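Long-range contacts in extracellular protein 11-1 (Passalora fulva, PDB 6ZUS), which is a secreted fungal avirulence effector that binds zinc and probably acts in recognition by plant resistance proteins: residues Q37-W41 against S77-T81; Q48-S54 against A80-V85. One frame throughout, in Å; residues are numbered along the deposited sequence.

Contact 1. Residues Q37-W41 against S77-T81; sequences QFNLW and SVQAT
The last turn of helix 31-40 rests on one face of strand 71-86, a helix-on-sheet contact in which Phe38 and Trp41 from the helix side meet Val78 and Ala80 of the strand. Phe38 reaches the strand at two points. Phe38 CB lies against Val78 CG2 at 3.9 Å, and farther out Phe38 CE1 comes within 3.5 Å of Ala80 CB. With CG anti to the backbone N (chi1 168°), the ring runs along the strand from Val78 to Ala80, and the methyl of Ala80 meets it obliquely.

Trp41 comes in beside it with the six-membered part of its indole leading. The Val78 carbonyl oxygen sits at the edge of that ring, in its plane, with Trp41 CZ2 3.6 Å from Val78 O. On the same residue Val78 CG1 is 4.1 Å from Trp41 CZ2, the Val78 and Trp41 side chains lying alongside and running opposite ways. Trp41 CZ3 also reaches Ala80 CB, at 3.9 Å.

Strand 71-86 is an inner strand of the four-stranded antiparallel sheet, flanked by strands 57-64 and 6-20, and Val78 and Ala80 point from it toward the helix. The two aromatic groups also pack on each other: Phe38 CD1 lies 3.5 Å above one face of the indole, offset toward its rim, while Trp41 CH2 lies in plane at the phenyl edge. Lys43 makes a cation-pi contact with Phe38, and Leu11 of strand 6-20 touches Trp41.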
ATOM      1  N   GLN A  37       0.494  -3.331  10.923  1.00 24.16           N
ATOM      2  CA  GLN A  37       1.339  -3.006   9.727  1.00 24.46           C
ATOM      3  C   GLN A  37       0.936  -1.624   9.213  1.00 21.56           C
ATOM      4  O   GLN A  37       1.830  -0.797   8.954  1.00 21.90           O
ATOM      5  CB  GLN A  37       1.241  -4.110   8.667  1.00 23.72           C
ATOM      6  CG  GLN A  37       2.059  -5.337   9.101  1.00 24.35           C
ATOM      7  CD  GLN A  37       3.559  -5.168   9.115  1.00 24.44           C
ATOM      8  OE1 GLN A  37       4.138  -4.223   8.590  1.00 25.11           O
ATOM      9  NE2 GLN A  37       4.252  -6.175   9.617  1.00 31.21           N
ATOM     10  N   PHE A  38      -0.365  -1.359   9.087  1.00 22.15           N
ATOM     11  CA  PHE A  38      -0.842  -0.025   8.658  1.00 22.96           C
ATOM     12  C   PHE A  38      -0.262   1.064   9.584  1.00 21.97           C
ATOM     13  O   PHE A  38       0.204   2.119   9.121  1.00 21.23           O
ATOM     14  CB  PHE A  38      -2.360   0.036   8.588  1.00 22.99           C
ATOM     15  CG  PHE A  38      -2.876   1.435   8.435  1.00 21.82           C
ATOM     16  CD1 PHE A  38      -2.854   2.066   7.200  1.00 21.90           C
ATOM     17  CD2 PHE A  38      -3.333   2.143   9.544  1.00 23.78           C
ATOM     18  CE1 PHE A  38      -3.300   3.361   7.065  1.00 22.03           C
ATOM     19  CE2 PHE A  38      -3.797   3.438   9.406  1.00 25.83           C
ATOM     20  CZ  PHE A  38      -3.751   4.053   8.177  1.00 24.97           C
ATOM     21  N   ASN A  39      -0.281   0.841  10.886  1.00 23.94           N
ATOM     22  CA  ASN A  39       0.245   1.821  11.879  1.00 24.79           C
ATOM     23  C   ASN A  39       1.731   2.118  11.629  1.00 23.47           C
ATOM     24  O   ASN A  39       2.158   3.203  11.981  1.00 23.70           O
ATOM     25  CB  ASN A  39      -0.014   1.346  13.309  1.00 28.15           C
ATOM     26  CG  ASN A  39      -1.492   1.392  13.662  1.00 33.26           C
ATOM     27  OD1 ASN A  39      -2.301   2.044  12.981  1.00 31.07           O
ATOM     28  ND2 ASN A  39      -1.844   0.703  14.736  1.00 35.63           N
ATOM     29  N   LEU A  40       2.509   1.210  10.997  1.00 20.31           N
ATOM     30  CA  LEU A  40       3.947   1.465  10.706  1.00 20.72           C
ATOM     31  C   LEU A  40       4.160   2.288   9.434  1.00 19.20           C
ATOM     32  O   LEU A  40       5.297   2.740   9.203  1.00 19.38           O
ATOM     33  CB  LEU A  40       4.640   0.121  10.553  1.00 24.44           C
ATOM     34  CG  LEU A  40       4.749  -0.679  11.849  1.00 29.78           C
ATOM     35  CD1 LEU A  40       5.290  -2.079  11.558  1.00 31.45           C
ATOM     36  CD2 LEU A  40       5.644   0.073  12.843  1.00 29.53           C
ATOM     37  N   TRP A  41       3.151   2.431   8.577  1.00 18.10           N
ATOM     38  CA  TRP A  41       3.301   3.283   7.370  1.00 18.58           C
ATOM     39  C   TRP A  41       3.747   4.683   7.798  1.00 20.65           C
ATOM     40  O   TRP A  41       3.249   5.186   8.834  1.00 21.50           O
ATOM     41  CB  TRP A  41       2.026   3.387   6.524  1.00 17.75           C
ATOM     42  CG  TRP A  41       1.492   2.108   5.972  1.00 17.42           C
ATOM     43  CD1 TRP A  41       1.945   0.836   6.164  1.00 17.43           C
ATOM     44  CD2 TRP A  41       0.331   2.020   5.134  1.00 17.63           C
ATOM     45  NE1 TRP A  41       1.155  -0.039   5.466  1.00 18.25           N
ATOM     46  CE2 TRP A  41       0.146   0.657   4.837  1.00 17.07           C
ATOM     47  CE3 TRP A  41      -0.569   2.967   4.605  1.00 18.24           C
ATOM     48  CZ2 TRP A  41      -0.932   0.228   4.040  1.00 17.84           C
ATOM     49  CZ3 TRP A  41      -1.589   2.543   3.783  1.00 17.45           C
ATOM     50  CH2 TRP A  41      -1.769   1.186   3.504  1.00 18.53           C
ATOM     51  N   SER A  77      -3.307  -8.594   3.496  1.00 20.14           N
ATOM     52  CA  SER A  77      -3.090  -7.227   2.982  1.00 19.27           C
ATOM     53  C   SER A  77      -3.837  -6.253   3.871  1.00 22.35           C
ATOM     54  O   SER A  77      -4.777  -6.651   4.616  1.00 19.21           O
ATOM     55  CB  SER A  77      -3.497  -7.114   1.552  1.00 20.82           C
ATOM     56  OG  SER A  77      -4.899  -7.359   1.416  1.00 22.77           O
ATOM     57  N   VAL A  78      -3.376  -5.019   3.846  1.00 21.35           N
ATOM     58  CA  VAL A  78      -4.130  -3.912   4.496  1.00 19.93           C
ATOM     59  C   VAL A  78      -4.067  -2.725   3.532  1.00 21.43           C
ATOM     60  O   VAL A  78      -2.985  -2.469   2.946  1.00 18.12           O
ATOM     61  CB  VAL A  78      -3.592  -3.626   5.900  1.00 20.15           C
ATOM     62  CG1 VAL A  78      -2.116  -3.248   5.937  1.00 19.39           C
ATOM     63  CG2 VAL A  78      -4.440  -2.590   6.599  1.00 22.36           C
ATOM     64  N   GLN A  79      -5.219  -2.081   3.325  1.00 21.75           N
ATOM     65  CA  GLN A  79      -5.339  -0.987   2.346  1.00 22.08           C
ATOM     66  C   GLN A  79      -5.945   0.238   3.033  1.00 22.80           C
ATOM     67  O   GLN A  79      -6.715   0.107   3.988  1.00 22.33           O
ATOM     68  CB  GLN A  79      -6.096  -1.434   1.111  1.00 26.79           C
ATOM     69  CG  GLN A  79      -7.531  -1.787   1.413  1.00 36.96           C
ATOM     70  CD  GLN A  79      -8.111  -2.613   0.289  1.00 45.01           C
ATOM     71  OE1 GLN A  79      -7.880  -3.833   0.197  1.00 52.68           O
ATOM     72  NE2 GLN A  79      -8.864  -1.927  -0.557  1.00 44.61           N
ATOM     73  N   ALA A  80      -5.543   1.397   2.553  1.00 20.74           N
ATOM     74  CA  ALA A  80      -6.062   2.700   2.981  1.00 20.45           C
ATOM     75  C   ALA A  80      -5.748   3.709   1.876  1.00 22.07           C
ATOM     76  O   ALA A  80      -4.859   3.463   1.009  1.00 21.66           O
ATOM     77  CB  ALA A  80      -5.460   3.070   4.322  1.00 21.01           C
ATOM     78  N   THR A  81      -6.447   4.838   1.926  1.00 22.93           N
ATOM     79  CA  THR A  81      -6.272   5.939   0.957  1.00 21.73           C
ATOM     80  C   THR A  81      -5.495   7.057   1.638  1.00 20.77           C
ATOM     81  O   THR A  81      -5.883   7.470   2.753  1.00 20.90           O
ATOM     82  CB  THR A  81      -7.619   6.450   0.447  1.00 23.96           C
ATOM     83  OG1 THR A  81      -8.220   5.346  -0.253  1.00 26.82           O
ATOM     84  CG2 THR A  81      -7.443   7.657  -0.448  1.00 23.19           C
TER

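Contact 2. Residues Q48-S54 against A80-V85; sequences QGADGFS and ATAWRV
Asp51 and Arg84 approach at a slant, their carboxylate and guanidinium planes 49° apart, and form a side-on salt bridge in which both nitrogens go to a single oxygen. Arg84 NE is 2.7 Å from Asp51 OD2, on the anti side and tilted 20° out of the carboxylate plane, and Arg84 NH2 is 2.9 Å from that same OD2, nearly along its C-O bond. The arginine chain, extended from CG to NE, passes Ala50 O; its NH1 bonds to His139 O.

Trp83 turns its indole edge to the Asp51 carbonyl, Trp83 CD1 lying 3.4 Å from Asp51 O, and its CZ2 packs on Ser54 CB. Thr81 CG2 lies over one face of the indole, offset toward its rim.

The loop between helix 31-40 and strand 57-64 follows strand 71-86 around its corner at Trp83, joined by separate single beta bridges at Gln48-Val85 and Phe53-Ala82. Gly49 N donates to Arg84 O (2.7 Å) and Trp83 N to Gly52 O. Between the bridges a water accepts from Gln48 NE2 and Arg84 N, while Gln48 OE1 bonds to Tyr104 OH of helix 101-109. Ser54 holds Thr81 at both its N-H and its carbonyl: Thr81 N donates to Ser54 OG (2.9 Å, 172°), and Ser54 N to Thr81 O. The Phe53 ring lays one face over Ala82 CA, with Phe53 CE2 3.8 Å from Ala82 CB.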
ATOM      1  N   GLN A  48       3.376  14.299   1.492  1.00 20.34           N
ATOM      2  CA  GLN A  48       2.047  14.182   2.152  1.00 20.53           C
ATOM      3  C   GLN A  48       1.394  15.586   2.265  1.00 21.89           C
ATOM      4  O   GLN A  48       2.036  16.503   2.800  1.00 21.59           O
ATOM      5  CB  GLN A  48       2.157  13.569   3.559  1.00 22.31           C
ATOM      6  CG  GLN A  48       0.863  12.915   4.025  1.00 23.75           C
ATOM      7  CD  GLN A  48       0.516  11.708   3.164  1.00 23.15           C
ATOM      8  OE1 GLN A  48       1.383  10.900   2.830  1.00 22.58           O
ATOM      9  NE2 GLN A  48      -0.753  11.592   2.818  1.00 20.49           N
ATOM     10  N   GLY A  49       0.138  15.733   1.829  1.00 21.46           N
ATOM     11  CA  GLY A  49      -0.706  16.883   2.158  1.00 21.06           C
ATOM     12  C   GLY A  49      -1.457  16.665   3.445  1.00 22.83           C
ATOM     13  O   GLY A  49      -1.001  15.907   4.345  1.00 22.10           O
ATOM     14  N   ALA A  50      -2.579  17.359   3.579  1.00 21.48           N
ATOM     15  CA  ALA A  50      -3.386  17.363   4.813  1.00 21.77           C
ATOM     16  C   ALA A  50      -4.274  16.104   4.884  1.00 21.82           C
ATOM     17  O   ALA A  50      -4.397  15.343   3.870  1.00 21.80           O
ATOM     18  CB  ALA A  50      -4.205  18.633   4.854  1.00 23.71           C
ATOM     19  N   ASP A  51      -4.883  15.899   6.042  1.00 23.33           N
ATOM     20  CA  ASP A  51      -6.032  14.981   6.236  1.00 26.51           C
ATOM     21  C   ASP A  51      -5.575  13.514   6.389  1.00 29.67           C
ATOM     22  O   ASP A  51      -6.457  12.646   6.588  1.00 26.02           O
ATOM     23  CB  ASP A  51      -7.091  15.175   5.144  1.00 26.48           C
ATOM     24  CG  ASP A  51      -7.964  16.408   5.367  1.00 30.83           C
ATOM     25  OD1 ASP A  51      -8.239  16.726   6.548  1.00 33.90           O
ATOM     26  OD2 ASP A  51      -8.380  17.009   4.388  1.00 32.64           O
ATOM     27  N   GLY A  52      -4.280  13.213   6.300  1.00 26.19           N
ATOM     28  CA  GLY A  52      -3.776  11.864   6.600  1.00 26.28           C
ATOM     29  C   GLY A  52      -4.427  10.784   5.737  1.00 24.51           C
ATOM     30  O   GLY A  52      -4.518  10.950   4.506  1.00 21.85           O
ATOM     31  N   PHE A  53      -4.792   9.668   6.370  1.00 24.16           N
ATOM     32  CA  PHE A  53      -5.134   8.384   5.717  1.00 23.66           C
ATOM     33  C   PHE A  53      -6.531   7.993   6.169  1.00 23.57           C
ATOM     34  O   PHE A  53      -6.909   8.257   7.316  1.00 23.10           O
ATOM     35  CB  PHE A  53      -4.138   7.275   6.079  1.00 23.97           C
ATOM     36  CG  PHE A  53      -2.764   7.534   5.539  1.00 23.70           C
ATOM     37  CD1 PHE A  53      -2.027   8.613   5.994  1.00 25.78           C
ATOM     38  CD2 PHE A  53      -2.271   6.810   4.482  1.00 21.92           C
ATOM     39  CE1 PHE A  53      -0.775   8.905   5.472  1.00 27.00           C
ATOM     40  CE2 PHE A  53      -1.014   7.075   3.967  1.00 22.71           C
ATOM     41  CZ  PHE A  53      -0.260   8.119   4.462  1.00 27.20           C
ATOM     42  N   SER A  54      -7.231   7.338   5.267  1.00 23.86           N
ATOM     43  CA  SER A  54      -8.547   6.701   5.511  1.00 25.68           C
ATOM     44  C   SER A  54      -8.384   5.563   6.520  1.00 26.45           C
ATOM     45  O   SER A  54      -7.224   5.209   6.929  1.00 25.39           O
ATOM     46  CB  SER A  54      -9.138   6.231   4.248  1.00 25.65           C
ATOM     47  OG  SER A  54      -8.539   5.014   3.863  1.00 27.15           O
ATOM     48  N   ALA A  80      -5.543   1.397   2.553  1.00 20.74           N
ATOM     49  CA  ALA A  80      -6.062   2.700   2.981  1.00 20.45           C
ATOM     50  C   ALA A  80      -5.748   3.709   1.876  1.00 22.07           C
ATOM     51  O   ALA A  80      -4.859   3.463   1.009  1.00 21.66           O
ATOM     52  CB  ALA A  80      -5.460   3.070   4.322  1.00 21.01           C
ATOM     53  N   THR A  81      -6.447   4.838   1.926  1.00 22.93           N
ATOM     54  CA  THR A  81      -6.272   5.939   0.957  1.00 21.73           C
ATOM     55  C   THR A  81      -5.495   7.057   1.638  1.00 20.77           C
ATOM     56  O   THR A  81      -5.883   7.470   2.753  1.00 20.90           O
ATOM     57  CB  THR A  81      -7.619   6.450   0.447  1.00 23.96           C
ATOM     58  OG1 THR A  81      -8.220   5.346  -0.253  1.00 26.82           O
ATOM     59  CG2 THR A  81      -7.443   7.657  -0.448  1.00 23.19           C
ATOM     60  N   ALA A  82      -4.413   7.485   1.008  1.00 20.85           N
ATOM     61  CA  ALA A  82      -3.767   8.775   1.331  1.00 21.33           C
ATOM     62  C   ALA A  82      -4.619   9.863   0.657  1.00 18.95           C
ATOM     63  O   ALA A  82      -4.620   9.961  -0.561  1.00 18.46           O
ATOM     64  CB  ALA A  82      -2.311   8.786   0.879  1.00 22.05           C
ATOM     65  N   TRP A  83      -5.334  10.649   1.458  1.00 20.27           N
ATOM     66  CA  TRP A  83      -6.317  11.629   0.926  1.00 22.51           C
ATOM     67  C   TRP A  83      -5.670  12.694   0.034  1.00 21.19           C
ATOM     68  O   TRP A  83      -6.291  13.051  -1.026  1.00 21.69           O
ATOM     69  CB  TRP A  83      -7.093  12.257   2.075  1.00 22.05           C
ATOM     70  CG  TRP A  83      -8.001  11.302   2.768  1.00 22.56           C
ATOM     71  CD1 TRP A  83      -8.033  11.038   4.095  1.00 22.86           C
ATOM     72  CD2 TRP A  83      -9.087  10.578   2.164  1.00 25.02           C
ATOM     73  NE1 TRP A  83      -9.053  10.166   4.357  1.00 27.13           N
ATOM     74  CE2 TRP A  83      -9.712   9.866   3.199  1.00 25.58           C
ATOM     75  CE3 TRP A  83      -9.593  10.487   0.852  1.00 28.92           C
ATOM     76  CZ2 TRP A  83     -10.802   9.029   2.963  1.00 29.18           C
ATOM     77  CZ3 TRP A  83     -10.665   9.653   0.612  1.00 32.24           C
ATOM     78  CH2 TRP A  83     -11.262   8.948   1.666  1.00 29.25           C
ATOM     79  N   ARG A  84      -4.479  13.172   0.398  1.00 19.29           N
ATOM     80  CA  ARG A  84      -3.871  14.344  -0.293  1.00 20.60           C
ATOM     81  C   ARG A  84      -2.355  14.162  -0.389  1.00 21.14           C
ATOM     82  O   ARG A  84      -1.682  14.132   0.666  1.00 20.11           O
ATOM     83  CB  ARG A  84      -4.226  15.629   0.463  1.00 21.79           C
ATOM     84  CG  ARG A  84      -5.709  15.860   0.661  1.00 21.27           C
ATOM     85  CD  ARG A  84      -5.909  17.117   1.452  1.00 22.99           C
ATOM     86  NE  ARG A  84      -7.280  17.161   1.924  1.00 23.75           N
ATOM     87  CZ  ARG A  84      -8.340  17.412   1.168  1.00 25.91           C
ATOM     88  NH1 ARG A  84      -8.209  17.694  -0.123  1.00 26.39           N
ATOM     89  NH2 ARG A  84      -9.537  17.428   1.743  1.00 28.52           N
ATOM     90  N   VAL A  85      -1.884  13.964  -1.615  1.00 21.34           N
ATOM     91  CA  VAL A  85      -0.460  13.706  -1.937  1.00 21.85           C
ATOM     92  C   VAL A  85      -0.049  14.688  -3.047  1.00 23.64           C
ATOM     93  O   VAL A  85      -0.813  14.887  -3.993  1.00 21.02           O
ATOM     94  CB  VAL A  85      -0.227  12.232  -2.316  1.00 20.47           C
ATOM     95  CG1 VAL A  85       1.247  12.017  -2.640  1.00 21.77           C
ATOM     96  CG2 VAL A  85      -0.750  11.292  -1.236  1.00 19.87           C
TER
HETATM   97  O   HOH W   1      -3.296  12.867   3.157  1.00 20.62           O

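Overall arrangement
Contacts 1 and 2 follow one another along strand 71-86, share Ala80 and Thr81, and have centres 12 Å apart. They meet directly through aromatic packing: Phe38 CZ lies 3.9 Å from Phe53 CB, and Trp41 CE3 is 4.2 Å from Phe53 CE2. The helix end and the loop after it therefore cover neighbouring parts of the same strand. Contact 1 is the more deeply buried, its centre about 6 Å from that of the chain, against about 12 Å for contact 2. Different zinc ions lie near the two: one about 6 Å from the Gln37 side chain, another about 7 Å from that of Arg84, which neighbours the zinc ligand His139.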